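Local atomic coordinates of purine nucleoside phosphorylase (Grouper iridovirus, PDB entry 3KHS), a protein that probably catalyses the phosphorolysis of purine nucleosides, giving the free base and ribose 1-phosphate, in the purine salvage pathway. Residues A12-Q17 with L65-V70; G80-H83 with G87-A90; G146-D149 with E154-P157; R168-S173 with I276-G281; I205-G210 with N240-N245. All coordinates share one frame; numbering follows the deposited sequence.

Interaction 1. Residues A12-Q17 with L65-V70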
# COMPACT_ATOMS: atom_id res chain seq x y z
N ALA B 12 -20.34 26.41 -5.56
CA ALA B 12 -21.00 27.60 -6.04
C ALA B 12 -22.10 27.24 -7.04
O ALA B 12 -23.13 27.91 -7.11
CB ALA B 12 -19.99 28.55 -6.68
N TRP B 13 -21.88 26.18 -7.82
CA TRP B 13 -22.87 25.77 -8.81
C TRP B 13 -24.08 25.13 -8.14
O TRP B 13 -25.21 25.27 -8.61
CB TRP B 13 -22.24 24.79 -9.81
CG TRP B 13 -23.15 24.29 -10.88
CD1 TRP B 13 -23.29 24.80 -12.14
CD2 TRP B 13 -24.02 23.15 -10.81
NE1 TRP B 13 -24.20 24.04 -12.87
CE2 TRP B 13 -24.66 23.02 -12.08
CE3 TRP B 13 -24.33 22.21 -9.82
CZ2 TRP B 13 -25.57 22.01 -12.36
CZ3 TRP B 13 -25.24 21.19 -10.11
CH2 TRP B 13 -25.85 21.10 -11.38
N LEU B 14 -23.84 24.42 -7.04
CA LEU B 14 -24.95 23.78 -6.34
C LEU B 14 -25.70 24.87 -5.58
O LEU B 14 -26.92 24.85 -5.52
CB LEU B 14 -24.44 22.72 -5.34
CG LEU B 14 -23.91 21.40 -5.91
CD1 LEU B 14 -22.94 20.76 -4.91
CD2 LEU B 14 -25.06 20.49 -6.23
N ASN B 15 -24.96 25.82 -5.03
CA ASN B 15 -25.57 26.89 -4.26
C ASN B 15 -26.59 27.69 -5.04
O ASN B 15 -27.55 28.20 -4.47
CB ASN B 15 -24.50 27.83 -3.72
CG ASN B 15 -24.08 27.44 -2.34
OD1 ASN B 15 -22.98 27.79 -1.88
ND2 ASN B 15 -24.95 26.72 -1.64
N LYS B 16 -26.41 27.78 -6.35
CA LYS B 16 -27.34 28.52 -7.17
C LYS B 16 -28.76 28.01 -6.95
O LYS B 16 -29.73 28.77 -7.05
CB LYS B 16 -26.97 28.39 -8.66
CG LYS B 16 -25.93 29.42 -9.13
CD LYS B 16 -25.37 29.10 -10.53
CE LYS B 16 -26.45 29.00 -11.60
NZ LYS B 16 -25.94 28.28 -12.79
N GLN B 17 -28.89 26.73 -6.63
CA GLN B 17 -30.20 26.13 -6.45
C GLN B 17 -30.64 25.95 -5.00
O GLN B 17 -31.59 25.22 -4.73
CB GLN B 17 -30.20 24.79 -7.22
CG GLN B 17 -29.79 24.97 -8.70
CD GLN B 17 -29.02 23.79 -9.31
OE1 GLN B 17 -29.50 22.65 -9.32
NE2 GLN B 17 -27.82 24.07 -9.83
N LEU B 65 -27.42 13.62 -4.87
CA LEU B 65 -27.16 14.49 -3.73
C LEU B 65 -28.51 15.11 -3.37
O LEU B 65 -29.20 15.66 -4.23
CB LEU B 65 -26.17 15.56 -4.16
CG LEU B 65 -25.27 16.27 -3.16
CD1 LEU B 65 -24.56 15.24 -2.31
CD2 LEU B 65 -24.25 17.16 -3.90
N ILE B 66 -28.91 15.02 -2.11
CA ILE B 66 -30.20 15.53 -1.67
C ILE B 66 -30.06 16.67 -0.67
O ILE B 66 -29.32 16.56 0.31
CB ILE B 66 -31.04 14.40 -1.01
CG1 ILE B 66 -31.19 13.23 -1.99
CG2 ILE B 66 -32.42 14.90 -0.65
CD1 ILE B 66 -32.16 12.18 -1.51
N PHE B 67 -30.74 17.78 -0.94
CA PHE B 67 -30.69 18.93 -0.02
C PHE B 67 -32.05 19.09 0.61
O PHE B 67 -33.07 19.12 -0.09
CB PHE B 67 -30.35 20.23 -0.73
CG PHE B 67 -29.03 20.21 -1.40
CD1 PHE B 67 -28.88 19.61 -2.64
CD2 PHE B 67 -27.92 20.76 -0.78
CE1 PHE B 67 -27.65 19.56 -3.25
CE2 PHE B 67 -26.67 20.72 -1.38
CZ PHE B 67 -26.53 20.12 -2.62
N GLY B 68 -32.07 19.20 1.94
CA GLY B 68 -33.32 19.33 2.64
C GLY B 68 -33.10 19.40 4.13
O GLY B 68 -31.96 19.38 4.60
N SER B 69 -34.18 19.47 4.88
CA SER B 69 -34.07 19.57 6.32
C SER B 69 -34.55 18.34 7.06
O SER B 69 -35.37 17.56 6.57
CB SER B 69 -34.88 20.75 6.84
OG SER B 69 -36.25 20.38 6.90
N VAL B 70 -34.01 18.18 8.26
CA VAL B 70 -34.37 17.09 9.14
C VAL B 70 -34.33 17.70 10.53
O VAL B 70 -33.34 18.33 10.91
CB VAL B 70 -33.34 15.92 9.12
CG1 VAL B 70 -33.76 14.86 10.12
CG2 VAL B 70 -33.25 15.32 7.71
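Helix-on-sheet packing in an alpha/beta phosphorylase fold brings Leu14, near the C-terminal end of helix 3-15, onto Leu65 and Phe67 of strand 64-70. Leu65 and Phe67 stand two positions apart, so both project from the same face of the strand, whereas Ile66 between them is directed to the other face. Leu14 divides its two methyl groups between these neighbours. Its CD1 lies 4.0 Å from Leu65 CD2, a methyl-to-methyl contact. Its CD2 reaches the far end of the aromatic ring, 3.9 Å from Phe67 CZ. The adjoining ring atom, Phe67 CE1, follows at 4.1 Å from Leu14 CD2, and the approach to the ring is oblique. Leu65 CD2 in turn sits against both methyls of Leu14, since it is also within 4.1 Å of Leu14 CD2. The Leu14 side chain crosses each of the two others at about a right angle. Its CG is anti to the carbonyl carbon (chi1 -73°), which sends the branch off the helix toward the strand. No hydrogen bond spans the contact, and its three residues are buried, so the join is apolar throughout. On the strand side, backbone hydrogen bonds tie Leu65 to Val45 and Phe67 to Ile43, while Val76 of strand 73-79 touches both side chains. Leu18 adds to the packing on Phe67 just beyond the helix, where Gln17 N is hydrogen-bonded to Leu14 O at 2.9 Å. Leu14 CD2 itself is held between two aromatic rings, with Phe67 CZ on one side and the in-plane edge of the Trp13 ring on the other.

Interaction 2. Residues G80-H83 with G87-A90; sequences GRFH and GHTA. With PO4 (phosphate ion), chain G.
His88 leans its imidazole against Phe82 and the carbonyl of His83, and its atoms pass from the His83 carbonyl to Phe82 along the way. At the root, His88 CB is a loose 4.2 Å from His83 O. Further out, CD2 comes closer to the same carbonyl, with His88 CD2 to His83 O at 3.5 Å. The same CD2 is 3.7 Å from Phe82 CB, and at the tip His88 NE2 lies 3.5 Å from Phe82 CD1. The rings form an offset edge-to-face pair: the edge of Phe82 is directed to the face of His88, the planes standing at 88°. Phe82 is thereby held among the turn residues, with Ala93 of helix 90-93 touching both side chains, while the residues on either side of it serve a phosphate ion. Phosphate O2 receives a nearly straight hydrogen bond from His83 NE2 at 2.8 Å (165° at the hydrogen). Arg81 NH1 donates to that same O2 at 3.0 Å. Arg81 curls back to do so: its CG sits between the backbone N and carbonyl carbon (chi1 55°), and the chain bends again at chi2 and chi3. A salt bridge from Arg81 NE to Glu221 and a bond from NH1 to Thr111 O fix the guanidinium, while the His83 ring stacks on Tyr85. Ser30 OG, Ser217 OG and Ala113 N also bond the ion. With an arginine and a histidine converging on one oxygen, the chemistry is that of an anion pocket, consistent with the site where phosphate co-substrate binds in trimeric purine nucleoside phosphorylases.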
# COMPACT_ATOMS: atom_id res chain seq x y z
N GLY B 80 -25.05 7.46 -1.98
CA GLY B 80 -24.07 6.71 -2.73
C GLY B 80 -22.75 7.43 -2.55
O GLY B 80 -22.74 8.66 -2.47
N ARG B 81 -21.65 6.69 -2.47
CA ARG B 81 -20.35 7.32 -2.30
C ARG B 81 -19.37 6.75 -3.33
O ARG B 81 -19.77 5.99 -4.18
CB ARG B 81 -19.83 7.08 -0.88
CG ARG B 81 -19.77 5.59 -0.45
CD ARG B 81 -18.53 5.32 0.40
NE ARG B 81 -18.56 6.11 1.63
CZ ARG B 81 -19.32 5.81 2.68
NH1 ARG B 81 -20.13 4.74 2.65
NH2 ARG B 81 -19.29 6.60 3.74
N PHE B 82 -18.10 7.15 -3.27
CA PHE B 82 -17.10 6.66 -4.20
C PHE B 82 -16.03 5.89 -3.42
O PHE B 82 -15.69 6.27 -2.30
CB PHE B 82 -16.47 7.86 -4.95
CG PHE B 82 -17.47 8.61 -5.78
CD1 PHE B 82 -17.97 8.06 -6.95
CD2 PHE B 82 -18.03 9.81 -5.32
CE1 PHE B 82 -19.03 8.67 -7.65
CE2 PHE B 82 -19.09 10.43 -6.01
CZ PHE B 82 -19.59 9.86 -7.17
N HIS B 83 -15.51 4.81 -4.00
CA HIS B 83 -14.50 3.99 -3.33
C HIS B 83 -13.26 3.77 -4.16
O HIS B 83 -13.34 3.68 -5.40
CB HIS B 83 -14.99 2.56 -3.02
CG HIS B 83 -16.37 2.48 -2.46
ND1 HIS B 83 -17.49 2.66 -3.23
CD2 HIS B 83 -16.81 2.22 -1.20
CE1 HIS B 83 -18.57 2.51 -2.48
NE2 HIS B 83 -18.19 2.25 -1.25
N GLY B 87 -11.68 2.39 -8.81
CA GLY B 87 -10.68 2.92 -9.71
C GLY B 87 -10.34 4.38 -9.44
O GLY B 87 -9.41 4.92 -10.03
N HIS B 88 -11.07 5.02 -8.52
CA HIS B 88 -10.81 6.41 -8.20
C HIS B 88 -9.59 6.47 -7.31
O HIS B 88 -9.33 5.55 -6.58
CB HIS B 88 -11.95 7.05 -7.43
CG HIS B 88 -13.29 6.86 -8.06
ND1 HIS B 88 -13.60 7.33 -9.31
CD2 HIS B 88 -14.41 6.25 -7.60
CE1 HIS B 88 -14.84 7.01 -9.60
NE2 HIS B 88 -15.36 6.35 -8.58
N THR B 89 -8.86 7.58 -7.37
CA THR B 89 -7.72 7.81 -6.51
C THR B 89 -8.34 8.23 -5.17
O THR B 89 -9.52 8.59 -5.10
CB THR B 89 -6.92 9.00 -6.98
OG1 THR B 89 -7.81 10.11 -7.08
CG2 THR B 89 -6.30 8.72 -8.34
N ALA B 90 -7.55 8.21 -4.13
CA ALA B 90 -8.06 8.57 -2.82
C ALA B 90 -8.59 10.00 -2.84
O ALA B 90 -9.64 10.29 -2.26
CB ALA B 90 -6.97 8.41 -1.76
P PO4 G . -19.82 1.03 1.94
O1 PO4 G . -21.02 1.10 2.81
O2 PO4 G . -19.76 2.23 1.06
O3 PO4 G . -18.58 0.99 2.79
O4 PO4 G . -19.89 -0.21 1.11

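Interaction 3. Residues G146-D149 with E154-P157; sequences GPND and ERFP
Arg155 grips the carbonyl oxygen of Gly146 end-on with both terminal nitrogens of its guanidinium. NH1 donates to Gly146 O at 2.9 Å, nearly on the line of the C=O bond (162°). NH2 reaches the same Gly146 O at 3.1 Å and is tilted from the carbonyl plane, though the oxygen stays close to the guanidinium plane. One face of that plane is covered by Asn148, whose CB lies 3.4 Å from Arg155 CZ and offset toward the rim of the group. Asn148 holds its CG anti to the backbone N (chi1 179°), which carries the amide past the guanidinium to the main chain, where ND2 is 3.3 Å from Arg155 CA. In the next shell a water sits at the guanidinium edge, accepting from Arg155 NH2 at 2.6 Å. It gives one hydrogen to Arg155 O at 2.8 Å and, weakly, the other to Asn148 OD1, so it bridges the arginine's side chain to its own backbone as well as to the amide. Bends at chi2 and chi3 of Arg155 make this return possible. Farther out, Asn148 ND2 is hydrogen-bonded to Gly153 O and OD1 to His227 NE2, which fixes the amide's rotation. Beyond these lies another subunit: Gly146 and Pro157 make backbone hydrogen bonds to it, Arg155 packs on its Pro195, and Phe156 meets its Tyr85 edge-to-face. These two parts of the loop between helices 135-138 and 165-178 therefore meet at a subunit interface, an arrangement resembling trimeric purine nucleoside phosphorylases, in which a phenylalanine from this loop reaches into the neighbour's active site.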
# COMPACT_ATOMS: atom_id res chain seq x y z
N GLY B 146 -0.51 15.12 -2.37
CA GLY B 146 -0.50 16.17 -3.38
C GLY B 146 -0.25 17.53 -2.76
O GLY B 146 0.11 17.61 -1.59
N PRO B 147 -0.40 18.63 -3.52
CA PRO B 147 -0.19 19.96 -2.95
C PRO B 147 -1.29 20.32 -1.97
O PRO B 147 -2.44 19.91 -2.13
CB PRO B 147 -0.19 20.88 -4.18
CG PRO B 147 -0.91 20.07 -5.23
CD PRO B 147 -0.37 18.70 -4.99
N ASN B 148 -0.93 21.10 -0.95
CA ASN B 148 -1.87 21.51 0.07
C ASN B 148 -2.10 23.03 0.14
O ASN B 148 -1.15 23.82 0.18
CB ASN B 148 -1.34 20.98 1.41
CG ASN B 148 -2.22 21.35 2.57
OD1 ASN B 148 -3.30 20.80 2.74
ND2 ASN B 148 -1.76 22.29 3.37
N ASP B 149 -3.36 23.44 0.14
CA ASP B 149 -3.74 24.84 0.23
C ASP B 149 -3.66 25.22 1.72
O ASP B 149 -4.57 24.90 2.49
CB ASP B 149 -5.18 24.99 -0.26
CG ASP B 149 -5.50 26.38 -0.77
OD1 ASP B 149 -5.12 27.37 -0.07
OD2 ASP B 149 -6.13 26.48 -1.85
N GLU B 154 -4.26 22.29 7.35
CA GLU B 154 -2.86 22.01 7.66
C GLU B 154 -2.22 21.08 6.64
O GLU B 154 -2.88 20.25 6.03
CB GLU B 154 -2.75 21.38 9.05
CG GLU B 154 -3.25 22.25 10.20
CD GLU B 154 -2.25 23.33 10.60
OE1 GLU B 154 -1.15 22.98 11.08
OE2 GLU B 154 -2.56 24.53 10.42
N ARG B 155 -0.92 21.23 6.45
CA ARG B 155 -0.18 20.39 5.52
C ARG B 155 -0.15 18.98 6.15
O ARG B 155 -0.39 17.98 5.50
CB ARG B 155 1.25 20.91 5.36
CG ARG B 155 1.86 20.80 3.96
CD ARG B 155 2.10 19.39 3.40
NE ARG B 155 0.86 18.73 2.96
CZ ARG B 155 0.64 18.24 1.74
NH1 ARG B 155 1.58 18.33 0.80
NH2 ARG B 155 -0.52 17.66 1.46
N PHE B 156 0.16 18.95 7.44
CA PHE B 156 0.25 17.72 8.21
C PHE B 156 -0.82 17.71 9.30
O PHE B 156 -0.53 17.90 10.47
CB PHE B 156 1.63 17.63 8.85
CG PHE B 156 2.77 17.72 7.88
CD1 PHE B 156 2.99 16.70 6.96
CD2 PHE B 156 3.65 18.80 7.92
CE1 PHE B 156 4.08 16.75 6.08
CE2 PHE B 156 4.75 18.87 7.06
CZ PHE B 156 4.97 17.85 6.14
N PRO B 157 -2.08 17.48 8.91
CA PRO B 157 -3.22 17.44 9.82
C PRO B 157 -3.17 16.30 10.83
O PRO B 157 -2.82 15.17 10.50
CB PRO B 157 -4.40 17.29 8.87
CG PRO B 157 -3.83 16.45 7.76
CD PRO B 157 -2.49 17.12 7.53
O HOH W 1 -2.18 17.86 3.39

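Interaction 4. Residues R168-S173 with I276-G281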
# COMPACT_ATOMS: atom_id res chain seq x y z
N ARG B 168 -20.16 10.99 19.18
CA ARG B 168 -20.25 9.58 19.52
C ARG B 168 -21.23 9.41 20.69
O ARG B 168 -22.12 8.56 20.64
CB ARG B 168 -18.88 9.03 19.90
CG ARG B 168 -18.06 8.71 18.71
CD ARG B 168 -16.62 8.94 19.00
NE ARG B 168 -16.16 8.10 20.08
CZ ARG B 168 -14.93 8.12 20.55
NH1 ARG B 168 -14.03 8.95 20.02
NH2 ARG B 168 -14.59 7.32 21.53
N LYS B 169 -21.06 10.22 21.74
CA LYS B 169 -21.95 10.15 22.89
C LYS B 169 -23.38 10.29 22.44
O LYS B 169 -24.24 9.54 22.85
CB LYS B 169 -21.63 11.24 23.93
CG LYS B 169 -20.30 11.00 24.64
CD LYS B 169 -20.00 12.06 25.65
CE LYS B 169 -18.62 11.87 26.25
NZ LYS B 169 -18.14 13.16 26.85
N TYR B 170 -23.64 11.25 21.57
CA TYR B 170 -25.00 11.42 21.07
C TYR B 170 -25.48 10.15 20.38
O TYR B 170 -26.61 9.72 20.57
CB TYR B 170 -25.07 12.58 20.07
CG TYR B 170 -24.76 13.95 20.64
CD1 TYR B 170 -25.03 14.25 21.98
CD2 TYR B 170 -24.28 14.98 19.82
CE1 TYR B 170 -24.83 15.53 22.49
CE2 TYR B 170 -24.09 16.27 20.31
CZ TYR B 170 -24.37 16.54 21.65
OH TYR B 170 -24.21 17.82 22.15
N ALA B 171 -24.61 9.54 19.59
CA ALA B 171 -25.00 8.33 18.88
C ALA B 171 -25.30 7.16 19.81
O ALA B 171 -26.32 6.49 19.65
CB ALA B 171 -23.93 7.94 17.87
N ILE B 172 -24.42 6.93 20.79
CA ILE B 172 -24.61 5.86 21.76
C ILE B 172 -25.92 6.02 22.53
O ILE B 172 -26.69 5.08 22.69
CB ILE B 172 -23.47 5.86 22.78
CG1 ILE B 172 -22.14 5.64 22.06
CG2 ILE B 172 -23.74 4.82 23.85
CD1 ILE B 172 -22.07 4.32 21.34
N SER B 173 -26.15 7.24 23.00
CA SER B 173 -27.33 7.60 23.76
C SER B 173 -28.60 7.50 22.90
O SER B 173 -29.67 7.08 23.35
CB SER B 173 -27.14 9.03 24.28
OG SER B 173 -28.38 9.64 24.58
N ILE B 276 -29.37 13.76 14.75
CA ILE B 276 -29.43 15.09 14.18
C ILE B 276 -30.24 15.98 15.11
O ILE B 276 -29.96 17.17 15.25
CB ILE B 276 -30.06 15.03 12.76
CG1 ILE B 276 -29.05 14.40 11.79
CG2 ILE B 276 -30.49 16.43 12.30
CD1 ILE B 276 -29.54 14.24 10.35
N GLU B 277 -31.24 15.41 15.78
CA GLU B 277 -32.03 16.21 16.71
C GLU B 277 -31.15 16.69 17.86
O GLU B 277 -31.16 17.86 18.19
CB GLU B 277 -33.20 15.40 17.26
CG GLU B 277 -34.24 16.26 17.97
CD GLU B 277 -35.35 15.43 18.56
OE1 GLU B 277 -35.84 14.50 17.87
OE2 GLU B 277 -35.75 15.71 19.72
N LYS B 278 -30.37 15.79 18.46
CA LYS B 278 -29.46 16.15 19.56
C LYS B 278 -28.41 17.16 19.12
O LYS B 278 -27.90 17.94 19.94
CB LYS B 278 -28.75 14.90 20.11
CG LYS B 278 -29.69 13.89 20.74
CD LYS B 278 -29.03 12.55 20.96
CE LYS B 278 -29.90 11.67 21.84
NZ LYS B 278 -30.02 12.25 23.23
N ILE B 279 -28.05 17.14 17.84
CA ILE B 279 -27.06 18.06 17.28
C ILE B 279 -27.62 19.48 17.17
O ILE B 279 -26.91 20.45 17.40
CB ILE B 279 -26.61 17.60 15.88
CG1 ILE B 279 -25.88 16.27 15.97
CG2 ILE B 279 -25.71 18.64 15.25
CD1 ILE B 279 -25.42 15.71 14.63
N ARG B 280 -28.90 19.58 16.81
CA ARG B 280 -29.55 20.88 16.66
C ARG B 280 -29.41 21.75 17.91
O ARG B 280 -29.73 22.94 17.89
CB ARG B 280 -31.03 20.67 16.32
CG ARG B 280 -31.83 21.95 16.22
CD ARG B 280 -33.23 21.70 15.66
NE ARG B 280 -33.91 20.57 16.28
CZ ARG B 280 -34.05 20.38 17.60
NH1 ARG B 280 -33.54 21.26 18.46
NH2 ARG B 280 -34.69 19.31 18.04
N GLY B 281 -28.91 21.17 18.99
CA GLY B 281 -28.71 21.93 20.20
C GLY B 281 -27.32 22.54 20.28
O GLY B 281 -26.96 23.12 21.31
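Ser173 OG is met by two cationic side chains: Lys278 NZ gives it a weak hydrogen bond of 3.4 Å from across the contact, and Arg176 NH2, on its own helix, is the stronger partner. The contact is helix-on-helix packing, helix 165-178 against the C-terminal helix 257-279, both of which also rest on strands of the mixed sheet: Ala171 and Ile172 touch Val128, and Ile276 and Ile279 touch Leu24. Lys278 and Tyr170 carry most of the join. The lysine's CB lies over one face of the Tyr170 ring, offset toward the rim, 4.1 Å from Tyr170 CG. From there the lysine and tyrosine side chains slide past each other in opposite directions, which brings Lys278 CD to 3.7 Å from the backbone Tyr170 O. An otherwise extended lysine chain turns at its last torsion (chi4 -65°), bringing NZ round to the serine, with a long and weak ion pair to Glu177 beyond. The tyrosine's own polar end goes elsewhere, as its OH is hydrogen-bonded to Glu282 just past the helix. On the sheet-facing side Ile279 completes the packing, its CG1 approaching the tyrosine ring obliquely, 4.4 Å from Tyr170 CD2.

Interaction 5. Residues I205-G210 with N240-N245; sequences ILRLMG and NVIASN
Arg207 spans the gap between helix 200-208 and the 240-245 segment with an extended side chain that meets the carbonyls of Ala243 and Ser244. CG stands anti to the carbonyl carbon (chi1 -81°), and the chain then runs straight from CG to NE, delivering the guanidinium edge to the opposite backbone although the nearest CA atoms, Arg207 CA and Ser244 CA, are 10.1 Å apart. NH2 donates to Ala243 O at 3.0 Å, but from above the carbonyl plane, 59° out of it, so the bond is not on a lone pair. NH1 makes a weak bond to Ser244 O at 2.9 Å, bent to 128° at the hydrogen. With CG2 anti to the backbone N, Ile242 places that methyl 3.8 Å from Arg207 NH2. A further weak bond takes that NH2 to Leu117 O. Arg207 also packs on Cys246, which forms a disulfide with Cys203 of the same helix, so a covalent link runs beside the arginine bridge. The helix closes at Gly210 in a Schellman motif, and its Leu208 packs on Leu208 of the third subunit: the arrangement is a helix C-terminus at a trimer interface, cross-linked to the exit of a sheet strand.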
# COMPACT_ATOMS: atom_id res chain seq x y z
N ILE B 205 -4.29 -10.93 10.43
CA ILE B 205 -3.46 -9.75 10.61
C ILE B 205 -4.32 -8.55 11.04
O ILE B 205 -3.94 -7.77 11.92
CB ILE B 205 -2.72 -9.45 9.34
CG1 ILE B 205 -1.68 -10.55 9.09
CG2 ILE B 205 -2.10 -8.08 9.44
CD1 ILE B 205 -1.25 -10.69 7.58
N LEU B 206 -5.49 -8.42 10.45
CA LEU B 206 -6.38 -7.31 10.79
C LEU B 206 -6.81 -7.38 12.25
O LEU B 206 -7.01 -6.34 12.89
CB LEU B 206 -7.59 -7.33 9.89
CG LEU B 206 -7.52 -6.45 8.64
CD1 LEU B 206 -6.18 -6.58 7.93
CD2 LEU B 206 -8.68 -6.81 7.74
N ARG B 207 -6.96 -8.59 12.78
CA ARG B 207 -7.36 -8.77 14.17
C ARG B 207 -6.18 -8.43 15.02
O ARG B 207 -6.31 -7.77 16.05
CB ARG B 207 -7.75 -10.20 14.46
CG ARG B 207 -9.13 -10.48 14.03
CD ARG B 207 -9.58 -11.84 14.45
NE ARG B 207 -10.99 -11.92 14.15
CZ ARG B 207 -11.68 -13.04 14.13
NH1 ARG B 207 -11.07 -14.19 14.40
NH2 ARG B 207 -12.97 -13.00 13.80
N LEU B 208 -5.01 -8.86 14.60
CA LEU B 208 -3.81 -8.56 15.34
C LEU B 208 -3.62 -7.03 15.39
O LEU B 208 -3.00 -6.52 16.31
CB LEU B 208 -2.63 -9.24 14.68
CG LEU B 208 -1.27 -9.40 15.35
CD1 LEU B 208 -1.38 -9.51 16.87
CD2 LEU B 208 -0.64 -10.68 14.77
N MET B 209 -4.16 -6.29 14.41
CA MET B 209 -3.99 -4.82 14.44
C MET B 209 -5.02 -4.13 15.33
O MET B 209 -4.97 -2.92 15.52
CB MET B 209 -4.06 -4.23 13.03
CG MET B 209 -2.81 -4.37 12.23
SD MET B 209 -3.12 -4.19 10.46
CE MET B 209 -1.36 -4.21 9.86
N GLY B 210 -5.97 -4.90 15.86
CA GLY B 210 -6.98 -4.31 16.71
C GLY B 210 -8.24 -3.86 15.99
O GLY B 210 -8.93 -2.95 16.45
N ASN B 240 -22.35 -8.58 8.19
CA ASN B 240 -21.96 -9.97 8.32
C ASN B 240 -20.85 -9.99 9.36
O ASN B 240 -20.28 -8.94 9.69
CB ASN B 240 -21.44 -10.53 6.98
CG ASN B 240 -20.05 -9.99 6.62
OD1 ASN B 240 -19.90 -8.91 6.00
ND2 ASN B 240 -19.01 -10.72 7.04
N VAL B 241 -20.54 -11.18 9.87
CA VAL B 241 -19.52 -11.35 10.88
C VAL B 241 -18.62 -12.50 10.51
O VAL B 241 -19.06 -13.49 9.97
CB VAL B 241 -20.13 -11.64 12.28
CG1 VAL B 241 -19.01 -11.96 13.25
CG2 VAL B 241 -20.90 -10.43 12.78
N ILE B 242 -17.34 -12.35 10.83
CA ILE B 242 -16.34 -13.34 10.51
C ILE B 242 -16.17 -14.24 11.71
O ILE B 242 -16.08 -13.74 12.83
CB ILE B 242 -15.01 -12.64 10.19
CG1 ILE B 242 -15.12 -11.87 8.87
CG2 ILE B 242 -13.88 -13.66 10.12
CD1 ILE B 242 -15.88 -10.55 8.93
N ALA B 243 -16.14 -15.55 11.50
CA ALA B 243 -15.97 -16.47 12.62
C ALA B 243 -14.57 -16.37 13.22
O ALA B 243 -13.69 -15.72 12.67
CB ALA B 243 -16.25 -17.90 12.17
N SER B 244 -14.37 -17.03 14.34
CA SER B 244 -13.09 -17.01 15.02
C SER B 244 -11.94 -17.51 14.17
O SER B 244 -10.82 -17.04 14.33
CB SER B 244 -13.17 -17.82 16.32
OG SER B 244 -13.73 -19.10 16.09
N ASN B 245 -12.19 -18.45 13.26
CA ASN B 245 -11.14 -18.99 12.39
C ASN B 245 -10.78 -18.02 11.26
O ASN B 245 -9.92 -18.31 10.41
CB ASN B 245 -11.58 -20.32 11.81
CG ASN B 245 -12.83 -20.19 11.00
OD1 ASN B 245 -13.56 -19.21 11.14
ND2 ASN B 245 -13.11 -21.18 10.16

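Overall arrangement
The phosphate of interaction 2 marks the probable active site, and the centres of the other contacts lie about 20 to 28 Å from that of interaction 2. Interaction 3 lies about 20 Å away, centre to centre, within the chain, but its Phe156 meets Tyr85 of a neighbouring subunit, the residue that stacks on His83 within one chain; the two contacts are therefore linked across the trimer. Interactions 1 and 4 touch directly, Val70 O lying 3.7 Å from Ile276 CG2, which joins strand 64-70 to the C-terminal helix. Interactions 1 and 5, about 40 Å apart between centres, stand on opposite sides of the chain's centre yet reach the same sheet. Interactions 3 and 5 both touch the second subunit.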